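Side-chain contacts in E3 ubiquitin-protein ligase HERC2 (Homo sapiens, PDB 4L1M), which probably acts as an E3 ubiquitin ligase that transfers ubiquitin to substrate proteins, its RCC1-like propeller domain being a likely surface for binding partners: residues N288-H293 with G319-L324; V332-S337 with C341-T346; S271-K276 with Y281-G286. All blocks are in the same frame, centred on the assembly; numbering follows the deposited sequence.

Interaction 1: residues N288-H293 with G319-L324; sequences NQRLGH and GSTHCL. With SO4 (sulfate ion), chain F.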
loop_
_atom_site.group_PDB
_atom_site.type_symbol
_atom_site.label_atom_id
_atom_site.label_comp_id
_atom_site.label_asym_id
_atom_site.label_seq_id
_atom_site.Cartn_x
_atom_site.Cartn_y
_atom_site.Cartn_z
ATOM N N ASN A 288 -8.957 -6.153 -16.881
ATOM C CA ASN A 288 -8.695 -4.733 -17.008
ATOM C C ASN A 288 -7.200 -4.437 -17.090
ATOM O O ASN A 288 -6.783 -3.331 -16.792
ATOM C CB ASN A 288 -9.343 -3.987 -15.835
ATOM C CG ASN A 288 -10.748 -4.467 -15.547
ATOM O OD1 ASN A 288 -11.020 -5.048 -14.506
ATOM N ND2 ASN A 288 -11.632 -4.254 -16.475
ATOM N N GLN A 289 -6.409 -5.438 -17.490
ATOM C CA GLN A 289 -4.962 -5.294 -17.714
ATOM C C GLN A 289 -4.176 -4.923 -16.463
ATOM O O GLN A 289 -3.065 -4.406 -16.576
ATOM C CB GLN A 289 -4.662 -4.236 -18.784
ATOM C CG GLN A 289 -5.308 -4.473 -20.135
ATOM C CD GLN A 289 -4.694 -5.658 -20.840
ATOM O OE1 GLN A 289 -3.801 -6.324 -20.311
ATOM N NE2 GLN A 289 -5.161 -5.936 -22.025
ATOM N N ARG A 290 -4.718 -5.216 -15.287
ATOM C CA ARG A 290 -4.096 -4.785 -14.053
ATOM C C ARG A 290 -2.714 -5.380 -13.802
ATOM O O ARG A 290 -1.927 -4.811 -13.064
ATOM C CB ARG A 290 -5.013 -5.061 -12.859
ATOM C CG ARG A 290 -5.167 -6.532 -12.477
ATOM C CD ARG A 290 -6.303 -6.718 -11.494
ATOM N NE ARG A 290 -7.597 -6.541 -12.122
ATOM C CZ ARG A 290 -8.737 -6.457 -11.461
ATOM N NH1 ARG A 290 -8.761 -6.526 -10.133
ATOM N NH2 ARG A 290 -9.871 -6.295 -12.128
ATOM N N LEU A 291 -2.400 -6.507 -14.401
ATOM C CA LEU A 291 -1.073 -7.133 -14.214
ATOM C C LEU A 291 0.059 -6.540 -15.086
ATOM O O LEU A 291 1.230 -6.722 -14.760
ATOM C CB LEU A 291 -1.147 -8.627 -14.521
ATOM C CG LEU A 291 -2.183 -9.391 -13.741
ATOM C CD1 LEU A 291 -2.206 -10.816 -14.226
ATOM C CD2 LEU A 291 -1.879 -9.302 -12.246
ATOM N N GLY A 292 -0.289 -5.878 -16.191
ATOM C CA GLY A 292 0.700 -5.223 -17.061
ATOM C C GLY A 292 1.449 -6.090 -18.064
ATOM O O GLY A 292 2.368 -5.624 -18.697
ATOM N N HIS A 293 1.059 -7.340 -18.225
ATOM C CA HIS A 293 1.756 -8.249 -19.143
ATOM C C HIS A 293 1.230 -8.194 -20.553
ATOM O O HIS A 293 1.798 -8.830 -21.424
ATOM C CB HIS A 293 1.669 -9.680 -18.651
ATOM C CG HIS A 293 2.281 -9.892 -17.305
ATOM N ND1 HIS A 293 3.604 -9.632 -17.042
ATOM C CD2 HIS A 293 1.752 -10.348 -16.144
ATOM C CE1 HIS A 293 3.869 -9.927 -15.784
ATOM N NE2 HIS A 293 2.761 -10.357 -15.213
ATOM N N GLY A 319 -2.846 0.701 -6.988
ATOM C CA GLY A 319 -4.205 1.122 -6.680
ATOM C C GLY A 319 -5.082 -0.105 -6.761
ATOM O O GLY A 319 -4.575 -1.213 -6.705
ATOM N N SER A 320 -6.389 0.064 -6.901
ATOM C CA SER A 320 -7.289 -1.097 -7.008
ATOM C C SER A 320 -7.006 -1.900 -8.273
ATOM O O SER A 320 -6.708 -3.095 -8.198
ATOM C CB SER A 320 -8.728 -0.643 -7.005
ATOM O OG SER A 320 -9.002 -0.005 -5.779
ATOM N N THR A 321 -7.070 -1.241 -9.426
ATOM C CA THR A 321 -6.862 -1.896 -10.702
ATOM C C THR A 321 -5.842 -1.188 -11.620
ATOM O O THR A 321 -5.847 -1.412 -12.822
ATOM C CB THR A 321 -8.197 -2.053 -11.441
ATOM O OG1 THR A 321 -8.762 -0.774 -11.683
ATOM C CG2 THR A 321 -9.175 -2.873 -10.617
ATOM N N HIS A 322 -4.975 -0.344 -11.046
ATOM C CA HIS A 322 -3.899 0.308 -11.799
ATOM C C HIS A 322 -2.679 0.484 -10.911
ATOM O O HIS A 322 -2.791 0.381 -9.699
ATOM C CB HIS A 322 -4.341 1.644 -12.369
ATOM C CG HIS A 322 -4.302 2.781 -11.394
ATOM N ND1 HIS A 322 -5.263 2.966 -10.430
ATOM C CD2 HIS A 322 -3.450 3.827 -11.275
ATOM C CE1 HIS A 322 -4.999 4.059 -9.741
ATOM N NE2 HIS A 322 -3.906 4.606 -10.238
ATOM N N CYS A 323 -1.517 0.703 -11.516
ATOM C CA CYS A 323 -0.267 0.807 -10.771
ATOM C C CYS A 323 0.610 1.891 -11.319
ATOM O O CYS A 323 0.492 2.247 -12.479
ATOM C CB CYS A 323 0.544 -0.471 -10.883
ATOM S SG CYS A 323 -0.213 -1.913 -10.169
ATOM N N LEU A 324 1.490 2.388 -10.455
ATOM C CA LEU A 324 2.596 3.246 -10.829
ATOM C C LEU A 324 3.898 2.576 -10.406
ATOM O O LEU A 324 3.933 1.853 -9.411
ATOM C CB LEU A 324 2.537 4.599 -10.132
ATOM C CG LEU A 324 1.362 5.553 -10.339
ATOM C CD1 LEU A 324 1.769 6.976 -9.982
ATOM C CD2 LEU A 324 0.826 5.517 -11.758
HETATM S S SO4 F . -12.301 -6.263 -9.210
HETATM O O1 SO4 F . -11.617 -4.994 -8.956
HETATM O O2 SO4 F . -13.708 -6.108 -8.763
HETATM O O3 SO4 F . -12.295 -6.642 -10.639
HETATM O O4 SO4 F . -11.565 -7.318 -8.478
#

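Interaction 2: residues V332-S337 with C341-T346; sequences VHSWGS and CQHFDT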
loop_
_atom_site.group_PDB
_atom_site.type_symbol
_atom_site.label_atom_id
_atom_site.label_comp_id
_atom_site.label_asym_id
_atom_site.label_seq_id
_atom_site.Cartn_x
_atom_site.Cartn_y
_atom_site.Cartn_z
ATOM N N VAL A 332 8.386 7.831 -14.232
ATOM C CA VAL A 332 7.183 7.262 -13.623
ATOM C C VAL A 332 6.365 6.515 -14.673
ATOM O O VAL A 332 5.801 7.121 -15.582
ATOM C CB VAL A 332 6.314 8.362 -12.981
ATOM C CG1 VAL A 332 5.147 7.751 -12.223
ATOM C CG2 VAL A 332 7.161 9.225 -12.053
ATOM N N HIS A 333 6.298 5.193 -14.537
ATOM C CA HIS A 333 5.574 4.316 -15.481
ATOM C C HIS A 333 4.225 3.938 -14.893
ATOM O O HIS A 333 4.070 3.857 -13.684
ATOM C CB HIS A 333 6.388 3.061 -15.713
ATOM C CG HIS A 333 7.679 3.308 -16.433
ATOM N ND1 HIS A 333 7.943 2.780 -17.679
ATOM C CD2 HIS A 333 8.778 4.028 -16.090
ATOM C CE1 HIS A 333 9.141 3.170 -18.077
ATOM N NE2 HIS A 333 9.670 3.931 -17.133
ATOM N N SER A 334 3.247 3.697 -15.744
ATOM C CA SER A 334 1.957 3.207 -15.257
ATOM C C SER A 334 1.362 2.179 -16.211
ATOM O O SER A 334 1.751 2.096 -17.364
ATOM C CB SER A 334 0.980 4.360 -15.086
ATOM O OG SER A 334 0.470 4.785 -16.340
ATOM N N TRP A 335 0.405 1.416 -15.712
ATOM C CA TRP A 335 -0.352 0.451 -16.525
ATOM C C TRP A 335 -1.632 0.072 -15.805
ATOM O O TRP A 335 -1.786 0.338 -14.611
ATOM C CB TRP A 335 0.473 -0.825 -16.793
ATOM C CG TRP A 335 0.700 -1.641 -15.574
ATOM C CD1 TRP A 335 -0.071 -2.639 -15.131
ATOM C CD2 TRP A 335 1.777 -1.518 -14.649
ATOM N NE1 TRP A 335 0.452 -3.176 -13.983
ATOM C CE2 TRP A 335 1.597 -2.497 -13.671
ATOM C CE3 TRP A 335 2.898 -0.690 -14.569
ATOM C CZ2 TRP A 335 2.478 -2.668 -12.607
ATOM C CZ3 TRP A 335 3.776 -0.863 -13.505
ATOM C CH2 TRP A 335 3.548 -1.841 -12.533
ATOM N N GLY A 336 -2.527 -0.577 -16.541
ATOM C CA GLY A 336 -3.736 -1.132 -15.957
ATOM C C GLY A 336 -4.995 -0.430 -16.400
ATOM O O GLY A 336 -5.092 0.061 -17.529
ATOM N N SER A 337 -5.982 -0.412 -15.511
ATOM C CA SER A 337 -7.311 0.055 -15.866
ATOM C C SER A 337 -7.291 1.556 -16.094
ATOM O O SER A 337 -6.537 2.281 -15.442
ATOM C CB SER A 337 -8.313 -0.323 -14.768
ATOM O OG SER A 337 -9.542 0.368 -14.922
ATOM N N CYS A 341 -9.784 7.547 -16.071
ATOM C CA CYS A 341 -8.648 8.381 -16.434
ATOM C C CYS A 341 -7.469 8.310 -15.467
ATOM O O CYS A 341 -6.780 9.310 -15.264
ATOM C CB CYS A 341 -9.109 9.824 -16.579
ATOM S SG CYS A 341 -10.392 9.983 -17.836
ATOM N N GLN A 342 -7.211 7.123 -14.906
ATOM C CA GLN A 342 -6.041 6.911 -14.039
ATOM C C GLN A 342 -4.741 7.137 -14.787
ATOM O O GLN A 342 -3.675 7.250 -14.161
ATOM C CB GLN A 342 -5.986 5.477 -13.491
ATOM C CG GLN A 342 -7.115 5.071 -12.566
ATOM C CD GLN A 342 -8.304 4.549 -13.324
ATOM O OE1 GLN A 342 -8.725 5.162 -14.295
ATOM N NE2 GLN A 342 -8.837 3.408 -12.907
ATOM N N HIS A 343 -4.824 7.131 -16.117
ATOM C CA HIS A 343 -3.676 7.340 -16.987
ATOM C C HIS A 343 -3.967 8.474 -17.935
ATOM O O HIS A 343 -4.751 8.316 -18.866
ATOM C CB HIS A 343 -3.399 6.068 -17.776
ATOM C CG HIS A 343 -3.328 4.860 -16.915
ATOM N ND1 HIS A 343 -2.164 4.454 -16.306
ATOM C CD2 HIS A 343 -4.285 3.995 -16.523
ATOM C CE1 HIS A 343 -2.399 3.369 -15.591
ATOM N NE2 HIS A 343 -3.681 3.071 -15.706
ATOM N N PHE A 344 -3.306 9.605 -17.729
ATOM C CA PHE A 344 -3.583 10.786 -18.531
ATOM C C PHE A 344 -2.931 10.736 -19.902
ATOM O O PHE A 344 -3.105 11.641 -20.673
ATOM C CB PHE A 344 -3.158 12.051 -17.790
ATOM C CG PHE A 344 -1.677 12.135 -17.494
ATOM C CD1 PHE A 344 -0.768 12.463 -18.479
ATOM C CD2 PHE A 344 -1.203 11.917 -16.223
ATOM C CE1 PHE A 344 0.584 12.547 -18.198
ATOM C CE2 PHE A 344 0.148 11.999 -15.933
ATOM C CZ PHE A 344 1.040 12.312 -16.919
ATOM N N ASP A 345 -2.180 9.682 -20.210
ATOM C CA ASP A 345 -1.491 9.593 -21.497
ATOM C C ASP A 345 -2.198 8.701 -22.505
ATOM O O ASP A 345 -1.677 8.492 -23.596
ATOM C CB ASP A 345 -0.050 9.084 -21.304
ATOM C CG ASP A 345 0.009 7.646 -20.803
ATOM O OD1 ASP A 345 -0.969 7.196 -20.166
ATOM O OD2 ASP A 345 1.041 6.977 -21.037
ATOM N N THR A 346 -3.345 8.135 -22.136
ATOM C CA THR A 346 -4.074 7.253 -23.051
ATOM C C THR A 346 -5.572 7.536 -23.040
ATOM O O THR A 346 -6.150 7.800 -22.002
ATOM C CB THR A 346 -3.783 5.754 -22.771
ATOM O OG1 THR A 346 -4.702 4.930 -23.510
ATOM C CG2 THR A 346 -3.893 5.412 -21.300
#

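Interaction 3: residues S271-K276 with Y281-G286; sequences SIALTK and YSWGKG. With SO4 (sulfate ion), chain F.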
loop_
_atom_site.group_PDB
_atom_site.type_symbol
_atom_site.label_atom_id
_atom_site.label_comp_id
_atom_site.label_asym_id
_atom_site.label_seq_id
_atom_site.Cartn_x
_atom_site.Cartn_y
_atom_site.Cartn_z
ATOM N N SER A 271 -1.114 -9.333 -6.998
ATOM C CA SER A 271 0.020 -9.205 -6.141
ATOM C C SER A 271 1.230 -8.744 -6.936
ATOM O O SER A 271 1.337 -8.995 -8.130
ATOM C CB SER A 271 0.306 -10.564 -5.530
ATOM O OG SER A 271 -0.822 -11.028 -4.805
ATOM N N ILE A 272 2.144 -8.078 -6.244
ATOM C CA ILE A 272 3.331 -7.481 -6.821
ATOM C C ILE A 272 4.539 -7.779 -5.921
ATOM O O ILE A 272 4.442 -7.702 -4.700
ATOM C CB ILE A 272 3.165 -5.956 -6.840
ATOM C CG1 ILE A 272 2.059 -5.529 -7.800
ATOM C CG2 ILE A 272 4.487 -5.264 -7.187
ATOM C CD1 ILE A 272 2.503 -5.570 -9.246
ATOM N N ALA A 273 5.684 -8.050 -6.525
ATOM C CA ALA A 273 6.932 -8.109 -5.797
ATOM C C ALA A 273 7.992 -7.321 -6.537
ATOM O O ALA A 273 8.011 -7.292 -7.766
ATOM C CB ALA A 273 7.379 -9.536 -5.666
ATOM N N LEU A 274 8.906 -6.734 -5.776
ATOM C CA LEU A 274 9.931 -5.880 -6.309
ATOM C C LEU A 274 11.275 -6.349 -5.774
ATOM O O LEU A 274 11.423 -6.516 -4.579
ATOM C CB LEU A 274 9.641 -4.458 -5.831
ATOM C CG LEU A 274 10.690 -3.401 -6.112
ATOM C CD1 LEU A 274 10.937 -3.280 -7.607
ATOM C CD2 LEU A 274 10.229 -2.094 -5.528
ATOM N N THR A 275 12.255 -6.559 -6.647
ATOM C CA THR A 275 13.583 -7.027 -6.208
ATOM C C THR A 275 14.501 -5.873 -5.823
ATOM O O THR A 275 14.254 -4.739 -6.180
ATOM C CB THR A 275 14.289 -7.874 -7.283
ATOM O OG1 THR A 275 14.595 -7.078 -8.432
ATOM C CG2 THR A 275 13.440 -9.006 -7.685
ATOM N N LYS A 276 15.559 -6.187 -5.087
ATOM C CA LYS A 276 16.629 -5.241 -4.786
ATOM C C LYS A 276 17.248 -4.660 -6.063
ATOM O O LYS A 276 17.684 -3.510 -6.076
ATOM C CB LYS A 276 17.718 -5.924 -3.943
ATOM C CG LYS A 276 18.675 -4.995 -3.219
ATOM C CD LYS A 276 19.806 -5.778 -2.553
ATOM C CE LYS A 276 20.672 -6.565 -3.548
ATOM N N TYR A 281 7.585 -8.274 -10.396
ATOM C CA TYR A 281 6.790 -9.423 -10.770
ATOM C C TYR A 281 5.383 -9.136 -10.390
ATOM O O TYR A 281 5.122 -8.597 -9.321
ATOM C CB TYR A 281 7.285 -10.685 -10.073
ATOM C CG TYR A 281 8.656 -11.144 -10.541
ATOM C CD1 TYR A 281 9.804 -10.433 -10.182
ATOM C CD2 TYR A 281 8.812 -12.296 -11.327
ATOM C CE1 TYR A 281 11.056 -10.838 -10.590
ATOM C CE2 TYR A 281 10.069 -12.706 -11.745
ATOM C CZ TYR A 281 11.186 -11.971 -11.381
ATOM O OH TYR A 281 12.434 -12.348 -11.776
ATOM N N SER A 282 4.450 -9.497 -11.259
ATOM C CA SER A 282 3.020 -9.387 -10.921
ATOM C C SER A 282 2.319 -10.693 -11.240
ATOM O O SER A 282 2.697 -11.413 -12.171
ATOM C CB SER A 282 2.359 -8.236 -11.678
ATOM O OG SER A 282 2.362 -8.478 -13.075
ATOM N N TRP A 283 1.306 -10.996 -10.443
ATOM C CA TRP A 283 0.496 -12.188 -10.641
ATOM C C TRP A 283 -0.845 -12.012 -9.938
ATOM O O TRP A 283 -1.033 -11.062 -9.154
ATOM C CB TRP A 283 1.240 -13.408 -10.147
ATOM C CG TRP A 283 1.464 -13.442 -8.686
ATOM C CD1 TRP A 283 0.747 -14.152 -7.783
ATOM C CD2 TRP A 283 2.527 -12.813 -7.949
ATOM N NE1 TRP A 283 1.265 -13.991 -6.519
ATOM C CE2 TRP A 283 2.353 -13.161 -6.591
ATOM C CE3 TRP A 283 3.588 -11.978 -8.294
ATOM C CZ2 TRP A 283 3.199 -12.686 -5.573
ATOM C CZ3 TRP A 283 4.421 -11.497 -7.270
ATOM C CH2 TRP A 283 4.216 -11.860 -5.934
ATOM N N GLY A 284 -1.802 -12.886 -10.274
ATOM C CA GLY A 284 -3.185 -12.762 -9.806
ATOM C C GLY A 284 -4.187 -12.499 -10.921
ATOM O O GLY A 284 -4.010 -12.970 -12.044
ATOM N N LYS A 285 -5.250 -11.763 -10.605
ATOM C CA LYS A 285 -6.347 -11.538 -11.542
ATOM C C LYS A 285 -5.932 -10.620 -12.700
ATOM O O LYS A 285 -5.231 -9.612 -12.484
ATOM C CB LYS A 285 -7.492 -10.892 -10.799
ATOM C CG LYS A 285 -8.817 -10.821 -11.541
ATOM C CD LYS A 285 -9.911 -10.306 -10.622
ATOM C CE LYS A 285 -11.243 -10.263 -11.356
ATOM N NZ LYS A 285 -12.326 -9.600 -10.569
ATOM N N GLY A 286 -6.386 -10.950 -13.902
ATOM C CA GLY A 286 -5.903 -10.334 -15.116
ATOM C C GLY A 286 -6.829 -9.289 -15.713
ATOM O O GLY A 286 -6.428 -8.558 -16.612
HETATM S S SO4 F . -12.301 -6.263 -9.210
HETATM O O1 SO4 F . -11.617 -4.994 -8.956
HETATM O O2 SO4 F . -13.708 -6.108 -8.763
HETATM O O3 SO4 F . -12.295 -6.642 -10.639
HETATM O O4 SO4 F . -11.565 -7.318 -8.478
#

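Interaction 1: residues N288-H293 with G319-L324
A sulfate-binding site in the RCC1-like propeller is where Arg290, on a type I turn running from Gln289 to Gly292, meets Thr321, just ahead of strand 322-327. The methyl CG2 of Thr321 sits over one face of the guanidinium, displaced toward its rim, with CG2 3.7 Å from CZ of Arg290. Nearer the backbone, CB of Arg290 packs 3.7 Å from the carbonyl O of Thr321. The arginine chain bends at chi3 (72°), which turns its planar head under the threonine methyl. NH2 gives O3 of the sulfate a bond of 2.9 Å at 163°, the anion lying at the guanidinium edge, while NH1 makes only weak, long bonds to O1 and O4. The same NH2 also reaches OD1 of Asn288 at 2.9 Å, on a carbonyl lone pair but 20° out of the guanidinium plane. Asp287 O and Ser268 O take further bonds from NE and NH1. The threonine methyl touches the anion as well, with CG2 3.6 Å from O1. Between the two segments the contact is thus van der Waals packing, whereas the polar rim of the arginine is spent on its own loop, on Ser268 and on the sulfate. Such multiple bonding should fix the rotation of the guanidinium, and its positive charge probably helps to hold the anion, which is likely to come from the crystallisation liquor.

Interaction 2: residues V332-S337 with C341-T346
His343 inserts its imidazole edge-on between Ser334 and Ser337, and this ring is the tightly packed part of the contact. Its CG stands anti to the carbonyl carbon (chi1 -50°), a setting that carries the ring from the loop toward the end of strand 332-335. ND1 of His343 and OG of Ser334 are hydrogen-bonded at 2.7 Å, though either could be the donor. Around the same edge, CE1 of His343 lies 3.2 Å from the carbonyl O of Trp335, and NE2 of His343 is 3.0 Å from the carbonyl O of Ser337. Three oxygens therefore lie near the plane of the ring and follow its rim from ND1 through CE1 to NE2, an arrangement that should restrict its rotation. OG of Ser334 has a second partner in Lys351 NZ, which also forms a salt bridge with Asp345.

The Gln342 side is looser. Its chain bends at chi2 (87°), and the amide lies beside the backbone of Ser337, with CD 3.6 Å from Ser337 O; NE2 comes no nearer than 3.7 Å to Ser337 OG. The amide instead bonds to Asp339 OD1 through NE2 and to the backbone N of Gln340 through OE1, within the connecting loop. Farther out, Cys341 is exposed, and Phe344, partly exposed, packs edge-to-face with Trp30.

At Gly336 (phi 112°) the chain turns a corner. The loop that follows folds back upon the strand through His343, part of the connection from strand 332-335, third in a four-stranded blade of the RCC1-like beta-propeller, to its fourth strand, 354-356, by way of strand 350-352.

Interaction 3: residues S271-K276 with Y281-G286
With CG of Trp283 set between its backbone N and carbonyl carbon (chi1 66°), the indole folds back across the neighbouring strand and lies against Ser271. There CB of Ser271 stands over one face of the ring, 3.8 Å from the centroid of the five-membered ring and 26° off its normal, a CH-pi contact. CB of Ala273 instead meets the indole at its edge, 3.9 Å from CZ3. Gln218 and Lys238 take the polar end of Ser271.

In the backbone, two antiparallel hydrogen-bonded pairs, Ser271 with Trp283 and Ala273 with Tyr281, are each closed by two bonds; Ser271 N to Trp283 O and Tyr281 N to Ala273 O are both 2.8 Å. Between them Ile272 and Ser282 form a non-hydrogen-bonded pair, whose side chains lie on the other face from Trp283. Here CD1 of Ile272 touches CB of Ser282 at 3.6 Å, while OG of Ser282 is bonded to the carbonyl O of Leu291. At the far end Thr275 CG2 packs obliquely on the Tyr281 ring, 4.2 Å from CE1. Beyond Gly284, the extended Lys285 leads away from the hairpin and gives sulfate O3 a bond of 3.0 Å from NZ. Strands 270-275 and 280-284 are a beta hairpin forming the middle of one blade of the RCC1-like beta-propeller, whose four antiparallel strands run in up-and-down order.

How the interactions relate
Interactions 1 and 3, with centres about 10 Å apart, share the sulfate: Arg290 and Lys285, both on the connection that follows strand 280-284, bind it together with Ser268. They also meet directly, Leu291 O lying 2.7 Å from Ser282 OG and His293 NE2 3.2 Å from Ser282 O, probable hydrogen bonds. Interaction 2 lies about 9 Å from interaction 1 between centres and joins it through Arg290 O to Trp335 NE1 (3.0 Å) and Thr321 O to Ser337 N (2.9 Å), both probable hydrogen bonds. Residues 288-293 thus connect the sheet of strands 270-275 and 280-284 with that of strands 322-327 and 332-335. Interactions 2 and 3 do not touch.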